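Local coordinates for autoinducer synthesis protein lasI (Pseudomonas aeruginosa, PDB 1RO5) that synthesises the quorum-sensing signal N-(3-oxododecanoyl)homoserine lactone from an acyl carrier protein-bound fatty acyl chain and S-adenosyl-L-methionine, at residues Leu140-Thr145 and Leu176-Asn181; Ser96-Glu101 and Asp136-Val141; Ala155-Ser160 and Ala182-Ala187. All coordinates share one frame; numbering follows the deposited sequence.

Interaction 1: residues Leu140-Thr145 and Leu176-Asn181; sequences LVTVTT and LRIELN. With SO4 (sulfate ion), chain E.
L140 and I178 form a hydrogen-bonded antiparallel pair, and two more pairs follow it: V141 opposite R177, non-hydrogen-bonded, and T142 opposite L176, hydrogen-bonded again. The strand axes run 4.7 Å apart with their directions at 154°. Four backbone bonds hold the ladder; the shortest has I178 N at 2.6 Å from L140 O, and its return bond, L140 N to I178 O, measures 2.9 Å. The pairing continues beyond the segment, with T144 bonded to V174 of the same strand.

On the face carrying L140, T142, L176 and I178 the contact is apolar. L140 sends its CD1 to within 3.9 Å of CD2 of L180, the two branched ends meeting at a slant just after strand 171-179 stops. T142 turns OG1 anti to its own N (chi1 180°), where it bonds to L102 O; this leaves the methyl CG2 facing the partner strand, 3.9 Å from I178 CD1 and alongside L176 CB. Further along, T144 CG2 meets L176 CD1 at 3.7 Å. The other face has just V141 CG1 against R177 CB, 4.0 Å apart, while the guanidinium group runs off to S160 OG through NE and lies near F162 in a cation-pi contact.

T145 ends the strand as N-cap of helix 146-154: its OG1 bonds to V148 N and also to O1 of a sulfate, 2.9 Å away, probably from the crystallisation liquor. This is a classic antiparallel beta ladder inside the central sheet of an alpha-beta-alpha sandwich, the acetyltransferase-like fold of the autoinducer synthases.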
loop_
_atom_site.group_PDB
_atom_site.type_symbol
_atom_site.label_atom_id
_atom_site.label_comp_id
_atom_site.label_asym_id
_atom_site.label_seq_id
_atom_site.Cartn_x
_atom_site.Cartn_y
_atom_site.Cartn_z
ATOM N N LEU A 140 -9.257 4.640 -0.012
ATOM C CA LEU A 140 -8.107 3.999 -0.600
ATOM C C LEU A 140 -8.497 2.822 -1.503
ATOM O O LEU A 140 -9.357 1.970 -1.128
ATOM C CB LEU A 140 -7.240 3.515 0.512
ATOM C CG LEU A 140 -6.678 4.686 1.354
ATOM C CD1 LEU A 140 -5.768 4.117 2.383
ATOM C CD2 LEU A 140 -5.921 5.804 0.618
ATOM N N VAL A 141 -7.990 2.758 -2.733
ATOM C CA VAL A 141 -8.213 1.573 -3.506
ATOM C C VAL A 141 -6.872 0.811 -3.678
ATOM O O VAL A 141 -5.795 1.385 -3.514
ATOM C CB VAL A 141 -8.833 1.912 -4.861
ATOM C CG1 VAL A 141 -10.200 2.493 -4.654
ATOM C CG2 VAL A 141 -7.930 2.862 -5.704
ATOM N N THR A 142 -6.926 -0.483 -3.939
ATOM C CA THR A 142 -5.698 -1.223 -4.147
ATOM C C THR A 142 -5.993 -2.538 -4.865
ATOM O O THR A 142 -7.079 -3.078 -4.754
ATOM C CB THR A 142 -4.984 -1.424 -2.799
ATOM O OG1 THR A 142 -3.770 -2.154 -2.985
ATOM C CG2 THR A 142 -5.863 -2.326 -1.884
ATOM N N VAL A 143 -5.023 -3.080 -5.561
ATOM C CA VAL A 143 -5.081 -4.450 -6.062
ATOM C C VAL A 143 -4.158 -5.231 -5.156
ATOM O O VAL A 143 -2.950 -4.940 -5.101
ATOM C CB VAL A 143 -4.609 -4.556 -7.505
ATOM C CG1 VAL A 143 -4.366 -6.041 -8.000
ATOM C CG2 VAL A 143 -5.621 -3.967 -8.393
ATOM N N THR A 144 -4.722 -6.188 -4.430
ATOM C CA THR A 144 -3.934 -6.985 -3.526
ATOM C C THR A 144 -4.459 -8.467 -3.625
ATOM O O THR A 144 -5.149 -8.827 -4.649
ATOM C CB THR A 144 -3.897 -6.354 -2.102
ATOM O OG1 THR A 144 -3.009 -7.122 -1.301
ATOM C CG2 THR A 144 -5.244 -6.456 -1.402
ATOM N N THR A 145 -4.072 -9.368 -2.701
ATOM C CA THR A 145 -4.583 -10.725 -2.790
ATOM C C THR A 145 -5.759 -10.921 -1.842
ATOM O O THR A 145 -6.008 -10.137 -0.832
ATOM C CB THR A 145 -3.543 -11.713 -2.333
ATOM O OG1 THR A 145 -3.275 -11.437 -0.933
ATOM C CG2 THR A 145 -2.152 -11.575 -3.100
ATOM N N LEU A 176 -9.745 -3.817 -4.201
ATOM C CA LEU A 176 -10.506 -3.445 -3.073
ATOM C C LEU A 176 -10.762 -1.937 -2.987
ATOM O O LEU A 176 -9.921 -1.148 -3.361
ATOM C CB LEU A 176 -9.680 -3.863 -1.861
ATOM C CG LEU A 176 -9.401 -5.348 -1.719
ATOM C CD1 LEU A 176 -8.620 -5.432 -0.452
ATOM C CD2 LEU A 176 -10.658 -6.232 -1.596
ATOM N N ARG A 177 -11.895 -1.540 -2.427
ATOM C CA ARG A 177 -12.049 -0.165 -1.898
ATOM C C ARG A 177 -12.089 -0.075 -0.384
ATOM O O ARG A 177 -12.793 -0.847 0.203
ATOM C CB ARG A 177 -13.097 0.700 -2.650
ATOM C CG ARG A 177 -14.414 0.281 -2.686
ATOM C CD ARG A 177 -15.244 0.693 -3.961
ATOM N NE ARG A 177 -16.294 -0.372 -4.150
ATOM C CZ ARG A 177 -16.906 -0.680 -5.295
ATOM N NH1 ARG A 177 -16.600 0.039 -6.396
ATOM N NH2 ARG A 177 -17.844 -1.699 -5.329
ATOM N N ILE A 178 -11.217 0.719 0.255
ATOM C CA ILE A 178 -11.099 0.691 1.686
ATOM C C ILE A 178 -11.626 2.071 2.044
ATOM O O ILE A 178 -10.900 3.051 1.811
ATOM C CB ILE A 178 -9.682 0.692 2.184
ATOM C CG1 ILE A 178 -8.950 -0.627 2.029
ATOM C CG2 ILE A 178 -9.661 0.718 3.708
ATOM C CD1 ILE A 178 -8.348 -0.865 0.795
ATOM N N GLU A 179 -12.855 2.183 2.603
ATOM C CA GLU A 179 -13.415 3.493 3.022
ATOM C C GLU A 179 -12.760 3.955 4.273
ATOM O O GLU A 179 -12.635 3.181 5.239
ATOM C CB GLU A 179 -14.898 3.361 3.185
ATOM C CG GLU A 179 -15.521 2.882 1.870
ATOM C CD GLU A 179 -15.524 3.971 0.844
ATOM O OE1 GLU A 179 -15.281 5.194 1.203
ATOM O OE2 GLU A 179 -15.725 3.606 -0.321
ATOM N N LEU A 180 -12.238 5.169 4.300
ATOM C CA LEU A 180 -11.614 5.582 5.591
ATOM C C LEU A 180 -12.670 6.272 6.566
ATOM O O LEU A 180 -12.402 7.325 7.178
ATOM C CB LEU A 180 -10.374 6.496 5.370
ATOM C CG LEU A 180 -9.331 6.027 4.291
ATOM C CD1 LEU A 180 -8.233 7.027 4.177
ATOM C CD2 LEU A 180 -8.761 4.677 4.784
ATOM N N ASN A 181 -13.861 5.671 6.655
ATOM C CA ASN A 181 -14.939 6.223 7.449
ATOM C C ASN A 181 -14.735 5.817 8.922
ATOM O O ASN A 181 -13.647 5.375 9.409
ATOM C CB ASN A 181 -16.292 5.732 6.867
ATOM C CG ASN A 181 -16.347 4.225 6.790
ATOM O OD1 ASN A 181 -15.623 3.551 7.517
ATOM N ND2 ASN A 181 -17.152 3.689 5.897
HETATM S S SO4 E . -1.503 -14.115 1.246
HETATM O O1 SO4 E . -1.314 -13.257 0.100
HETATM O O2 SO4 E . -2.116 -13.369 2.344
HETATM O O3 SO4 E . -0.241 -14.763 1.642
HETATM O O4 SO4 E . -2.473 -15.171 0.934
#

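Interaction 2: residues Ser96-Glu101 and Asp136-Val141; sequences SPHIWE and DIQTLV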
loop_
_atom_site.group_PDB
_atom_site.type_symbol
_atom_site.label_atom_id
_atom_site.label_comp_id
_atom_site.label_asym_id
_atom_site.label_seq_id
_atom_site.Cartn_x
_atom_site.Cartn_y
_atom_site.Cartn_z
ATOM N N SER A 96 -10.260 10.856 -8.503
ATOM C CA SER A 96 -10.670 11.874 -7.582
ATOM C C SER A 96 -9.484 12.261 -6.754
ATOM O O SER A 96 -8.644 11.461 -6.422
ATOM C CB SER A 96 -11.826 11.377 -6.653
ATOM O OG SER A 96 -11.914 12.199 -5.463
ATOM N N PRO A 97 -9.427 13.511 -6.412
ATOM C CA PRO A 97 -8.420 13.992 -5.510
ATOM C C PRO A 97 -8.634 13.540 -4.091
ATOM O O PRO A 97 -7.808 13.814 -3.244
ATOM C CB PRO A 97 -8.541 15.536 -5.610
ATOM C CG PRO A 97 -9.528 15.816 -6.687
ATOM C CD PRO A 97 -10.278 14.571 -7.030
ATOM N N HIS A 98 -9.734 12.881 -3.820
ATOM C CA HIS A 98 -10.022 12.407 -2.465
ATOM C C HIS A 98 -9.814 10.879 -2.389
ATOM O O HIS A 98 -10.087 10.241 -1.357
ATOM C CB HIS A 98 -11.481 12.797 -2.063
ATOM C CG HIS A 98 -11.716 14.273 -2.064
ATOM N ND1 HIS A 98 -10.919 15.143 -1.331
ATOM C CD2 HIS A 98 -12.582 15.048 -2.765
ATOM C CE1 HIS A 98 -11.313 16.393 -1.552
ATOM N NE2 HIS A 98 -12.300 16.358 -2.436
ATOM N N ILE A 99 -9.366 10.294 -3.494
ATOM C CA ILE A 99 -9.100 8.882 -3.476
ATOM C C ILE A 99 -7.635 8.609 -3.993
ATOM O O ILE A 99 -7.236 9.188 -5.023
ATOM C CB ILE A 99 -10.170 8.176 -4.376
ATOM C CG1 ILE A 99 -11.626 8.559 -3.869
ATOM C CG2 ILE A 99 -9.841 6.643 -4.503
ATOM C CD1 ILE A 99 -12.792 8.108 -4.818
ATOM N N TRP A 100 -6.923 7.686 -3.331
ATOM C CA TRP A 100 -5.590 7.300 -3.660
ATOM C C TRP A 100 -5.568 5.813 -3.826
ATOM O O TRP A 100 -6.392 5.085 -3.287
ATOM C CB TRP A 100 -4.653 7.683 -2.479
ATOM C CG TRP A 100 -4.269 9.113 -2.333
ATOM C CD1 TRP A 100 -4.432 10.109 -3.232
ATOM C CD2 TRP A 100 -3.637 9.710 -1.193
ATOM N NE1 TRP A 100 -3.880 11.283 -2.750
ATOM C CE2 TRP A 100 -3.417 11.057 -1.489
ATOM C CE3 TRP A 100 -3.260 9.234 0.058
ATOM C CZ2 TRP A 100 -2.818 11.911 -0.615
ATOM C CZ3 TRP A 100 -2.667 10.063 0.911
ATOM C CH2 TRP A 100 -2.434 11.403 0.572
ATOM N N GLU A 101 -4.583 5.346 -4.530
ATOM C CA GLU A 101 -4.339 3.960 -4.715
ATOM C C GLU A 101 -3.101 3.514 -3.974
ATOM O O GLU A 101 -2.095 4.273 -3.902
ATOM C CB GLU A 101 -4.094 3.657 -6.213
ATOM C CG GLU A 101 -3.933 2.138 -6.349
ATOM C CD GLU A 101 -3.212 1.624 -7.603
ATOM O OE1 GLU A 101 -2.242 2.229 -8.061
ATOM O OE2 GLU A 101 -3.583 0.570 -8.042
ATOM N N ASP A 136 -7.253 15.033 3.380
ATOM C CA ASP A 136 -8.638 15.036 2.856
ATOM C C ASP A 136 -8.977 13.844 1.939
ATOM O O ASP A 136 -9.731 13.991 0.945
ATOM C CB ASP A 136 -8.991 16.386 2.149
ATOM C CG ASP A 136 -10.493 16.664 2.199
ATOM O OD1 ASP A 136 -11.322 15.788 1.886
ATOM O OD2 ASP A 136 -10.989 17.710 2.600
ATOM N N ILE A 137 -8.442 12.674 2.264
ATOM C CA ILE A 137 -8.759 11.521 1.450
ATOM C C ILE A 137 -9.904 10.648 2.109
ATOM O O ILE A 137 -9.790 10.257 3.285
ATOM C CB ILE A 137 -7.475 10.683 1.218
ATOM C CG1 ILE A 137 -6.342 11.522 0.596
ATOM C CG2 ILE A 137 -7.854 9.294 0.557
ATOM C CD1 ILE A 137 -6.616 12.043 -0.847
ATOM N N GLN A 138 -10.944 10.277 1.376
ATOM C CA GLN A 138 -11.947 9.416 1.994
ATOM C C GLN A 138 -11.846 7.927 1.716
ATOM O O GLN A 138 -12.448 7.161 2.448
ATOM C CB GLN A 138 -13.367 9.803 1.588
ATOM C CG GLN A 138 -13.449 10.540 0.370
ATOM C CD GLN A 138 -13.724 12.092 0.625
ATOM O OE1 GLN A 138 -14.600 12.645 -0.026
ATOM N NE2 GLN A 138 -12.933 12.776 1.535
ATOM N N THR A 139 -11.116 7.548 0.667
ATOM C CA THR A 139 -11.062 6.216 0.154
ATOM C C THR A 139 -9.668 5.828 -0.365
ATOM O O THR A 139 -9.026 6.561 -1.130
ATOM C CB THR A 139 -12.026 6.079 -1.024
ATOM O OG1 THR A 139 -13.347 6.376 -0.634
ATOM C CG2 THR A 139 -12.132 4.518 -1.514
ATOM N N LEU A 140 -9.257 4.640 -0.012
ATOM C CA LEU A 140 -8.107 3.999 -0.600
ATOM C C LEU A 140 -8.497 2.822 -1.503
ATOM O O LEU A 140 -9.357 1.970 -1.128
ATOM C CB LEU A 140 -7.240 3.515 0.512
ATOM C CG LEU A 140 -6.678 4.686 1.354
ATOM C CD1 LEU A 140 -5.768 4.117 2.383
ATOM C CD2 LEU A 140 -5.921 5.804 0.618
ATOM N N VAL A 141 -7.990 2.758 -2.733
ATOM C CA VAL A 141 -8.213 1.573 -3.506
ATOM C C VAL A 141 -6.872 0.811 -3.678
ATOM O O VAL A 141 -5.795 1.385 -3.514
ATOM C CB VAL A 141 -8.833 1.912 -4.861
ATOM C CG1 VAL A 141 -10.200 2.493 -4.654
ATOM C CG2 VAL A 141 -7.930 2.862 -5.704
#
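H98, I99 and W100 face I137, T139 and L140 where two parallel strands start side by side, the first and last elements of a beta-alpha-beta unit whose crossover helix is 118-133. H98 O receives Q138 N; next, W100 N gives to T139 O at 3.2 Å, and W100 O takes V141 N at 2.9 Å. W100 thus has both backbone polar atoms satisfied by the neighbouring strand. I99 O instead turns the other way, to T74 OG1.

Several side-chain polar groups find partners. T139 OG1 is held by E179 OE1, and the E101 carboxylate by M79 N, with a weak second bond to L80 N. S96 OG accepts H98 N in an ST turn, inside a type I turn that leads into the strand. Across the contact, D136 closes helix 118-133 as the C-prime residue of a Schellman motif. Its carbonyl O then receives H98 ND1 at 2.8 Å, so the imidazole ties the turn before one strand to the helix end before the other. Q138 NE2 makes a weak bond to D136 OD1, and the amide plane is only 10° from that of the H98 ring, with CD 3.6 Å from H98 CB.

On one face I99 and T139 lie side by side, pointing the same way; on the opposite face L140 CD2 touches W100 CB. I137 crosses the indole at about a right angle: CG1, beside the backbone N (chi1 -56°), sits over the ring centre, and chi2 of -65° swings CD1 over the five-membered ring, 3.5 Å from that ring's centroid in a CH-pi contact.

Interaction 3: residues Ala155-Ser160 and Ala182-Ala187; sequences AGLDVS and AKTQIA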
loop_
_atom_site.group_PDB
_atom_site.type_symbol
_atom_site.label_atom_id
_atom_site.label_comp_id
_atom_site.label_asym_id
_atom_site.label_seq_id
_atom_site.Cartn_x
_atom_site.Cartn_y
_atom_site.Cartn_z
ATOM N N ALA A 155 -9.785 -7.390 10.565
ATOM C CA ALA A 155 -9.332 -6.379 11.493
ATOM C C ALA A 155 -10.453 -5.303 11.718
ATOM O O ALA A 155 -10.232 -4.341 12.477
ATOM C CB ALA A 155 -8.087 -5.726 10.992
ATOM N N GLY A 156 -11.603 -5.473 11.072
ATOM C CA GLY A 156 -12.691 -4.540 11.188
ATOM C C GLY A 156 -12.902 -3.467 10.111
ATOM O O GLY A 156 -13.953 -2.776 10.154
ATOM N N LEU A 157 -11.989 -3.337 9.128
ATOM C CA LEU A 157 -12.033 -2.208 8.215
ATOM C C LEU A 157 -13.247 -2.320 7.372
ATOM O O LEU A 157 -13.850 -3.382 7.225
ATOM C CB LEU A 157 -10.802 -2.147 7.310
ATOM C CG LEU A 157 -9.584 -1.574 7.972
ATOM C CD1 LEU A 157 -9.394 -2.026 9.351
ATOM C CD2 LEU A 157 -8.353 -1.934 7.203
ATOM N N ASP A 158 -13.622 -1.213 6.754
ATOM C CA ASP A 158 -14.757 -1.295 5.926
ATOM C C ASP A 158 -14.173 -1.441 4.507
ATOM O O ASP A 158 -13.628 -0.484 3.968
ATOM C CB ASP A 158 -15.576 -0.034 6.167
ATOM C CG ASP A 158 -16.720 0.096 5.224
ATOM O OD1 ASP A 158 -16.871 -0.790 4.411
ATOM O OD2 ASP A 158 -17.514 1.056 5.161
ATOM N N VAL A 159 -14.330 -2.613 3.896
ATOM C CA VAL A 159 -13.585 -3.032 2.726
ATOM C C VAL A 159 -14.517 -3.739 1.833
ATOM O O VAL A 159 -15.286 -4.639 2.273
ATOM C CB VAL A 159 -12.542 -4.041 3.150
ATOM C CG1 VAL A 159 -11.610 -4.330 2.013
ATOM C CG2 VAL A 159 -11.683 -3.368 4.091
ATOM N N SER A 160 -14.519 -3.353 0.566
ATOM C CA SER A 160 -15.460 -3.980 -0.327
ATOM C C SER A 160 -14.636 -4.176 -1.588
ATOM O O SER A 160 -13.576 -3.603 -1.674
ATOM C CB SER A 160 -16.681 -3.101 -0.512
ATOM O OG SER A 160 -16.536 -2.180 -1.598
ATOM N N ALA A 182 -15.839 5.961 9.656
ATOM C CA ALA A 182 -15.931 5.784 11.095
ATOM C C ALA A 182 -15.633 4.348 11.450
ATOM O O ALA A 182 -14.838 4.039 12.434
ATOM C CB ALA A 182 -17.480 6.214 11.534
ATOM N N LYS A 183 -16.275 3.439 10.717
ATOM C CA LYS A 183 -16.032 2.037 11.034
ATOM C C LYS A 183 -14.490 1.643 10.993
ATOM O O LYS A 183 -13.864 1.005 12.006
ATOM C CB LYS A 183 -16.904 1.184 10.152
ATOM C CG LYS A 183 -16.667 -0.282 10.430
ATOM C CD LYS A 183 -17.202 -1.017 9.197
ATOM C CE LYS A 183 -16.641 -2.423 9.118
ATOM N NZ LYS A 183 -17.803 -3.195 8.664
ATOM N N THR A 184 -13.824 2.157 9.920
ATOM C CA THR A 184 -12.353 1.946 9.729
ATOM C C THR A 184 -11.609 2.599 10.800
ATOM O O THR A 184 -10.664 2.056 11.380
ATOM C CB THR A 184 -11.888 2.473 8.351
ATOM O OG1 THR A 184 -12.535 1.697 7.313
ATOM C CG2 THR A 184 -10.407 2.328 8.108
ATOM N N GLN A 185 -11.987 3.833 11.030
ATOM C CA GLN A 185 -11.256 4.606 11.997
ATOM C C GLN A 185 -11.332 3.929 13.366
ATOM O O GLN A 185 -10.330 3.869 14.115
ATOM C CB GLN A 185 -11.876 5.978 12.044
ATOM C CG GLN A 185 -11.517 6.862 10.826
ATOM C CD GLN A 185 -12.081 8.248 10.962
ATOM O OE1 GLN A 185 -11.909 8.870 12.003
ATOM N NE2 GLN A 185 -12.834 8.713 9.956
ATOM N N ILE A 186 -12.532 3.433 13.718
ATOM C CA ILE A 186 -12.729 2.837 15.049
ATOM C C ILE A 186 -11.907 1.517 15.134
ATOM O O ILE A 186 -11.185 1.280 16.108
ATOM C CB ILE A 186 -14.208 2.609 15.389
ATOM C CG1 ILE A 186 -15.015 3.940 15.462
ATOM C CG2 ILE A 186 -14.242 1.941 16.757
ATOM C CD1 ILE A 186 -16.596 3.796 15.185
ATOM N N ALA A 187 -11.988 0.700 14.083
ATOM C CA ALA A 187 -11.150 -0.504 13.929
ATOM C C ALA A 187 -9.735 -0.209 14.103
ATOM O O ALA A 187 -9.067 -0.914 14.793
ATOM C CB ALA A 187 -11.392 -1.156 12.504
#
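D158 and T184 join the approach to strand 158-161 to helix 182-189 in the alpha-beta-alpha sandwich; the first turn of the helix meets the loop leading into that strand. The polar link is one bond: D158 N donates to T184 OG1 over 3.2 Å, nearly straight at 165°. The same OG1 also bonds to E179 O, so one hydroxyl ties D158 to the end of strand 171-179. The D158 carboxylate is engaged with N181 ND2 through OD2, and K183 NZ stays 5.0 Å from D158 OD1, opposite charges near each other without contact.

Apolar contacts lie near that bond. L157 CG lies 4.0 Å from T184 CG2, the side chains meeting at a slant, and L157 CD1 reaches A187 CB one helical turn later. On the other flank, K183 leaves the helix with CG anti to its N (chi1 179°) and passes CD across D158 CB at 3.6 Å.

Backbone shape comes in at G156. It ends the preceding helix in a Schellman motif with positive phi, 98°. With no side chain on G156, the A187 methyl can sit close to the backbone, its CB 3.4 Å from A155 O and 3.7 Å from G156 C.

How the interactions relate
All three contacts reach one mixed sheet. Interactions 1 and 2, centres about 9 Å apart, meet at L140 and V141 on strand 139-145, which pairs in parallel with 99-107 along one edge and antiparallel with 171-179 along the other. Centre to centre, interaction 3 is about 11 Å from interaction 1 and about 15 Å from interaction 2, one strand further out, where 158-161 borders 171-179 and helix 182-189 follows directly. Along the chain, interaction 2 closes before interaction 3 opens, while 1 and 3 interleave. E179 is a junction: its carboxylate reaches T139 and its carbonyl T184, so all three are stitched into one continuous part of the synthase fold.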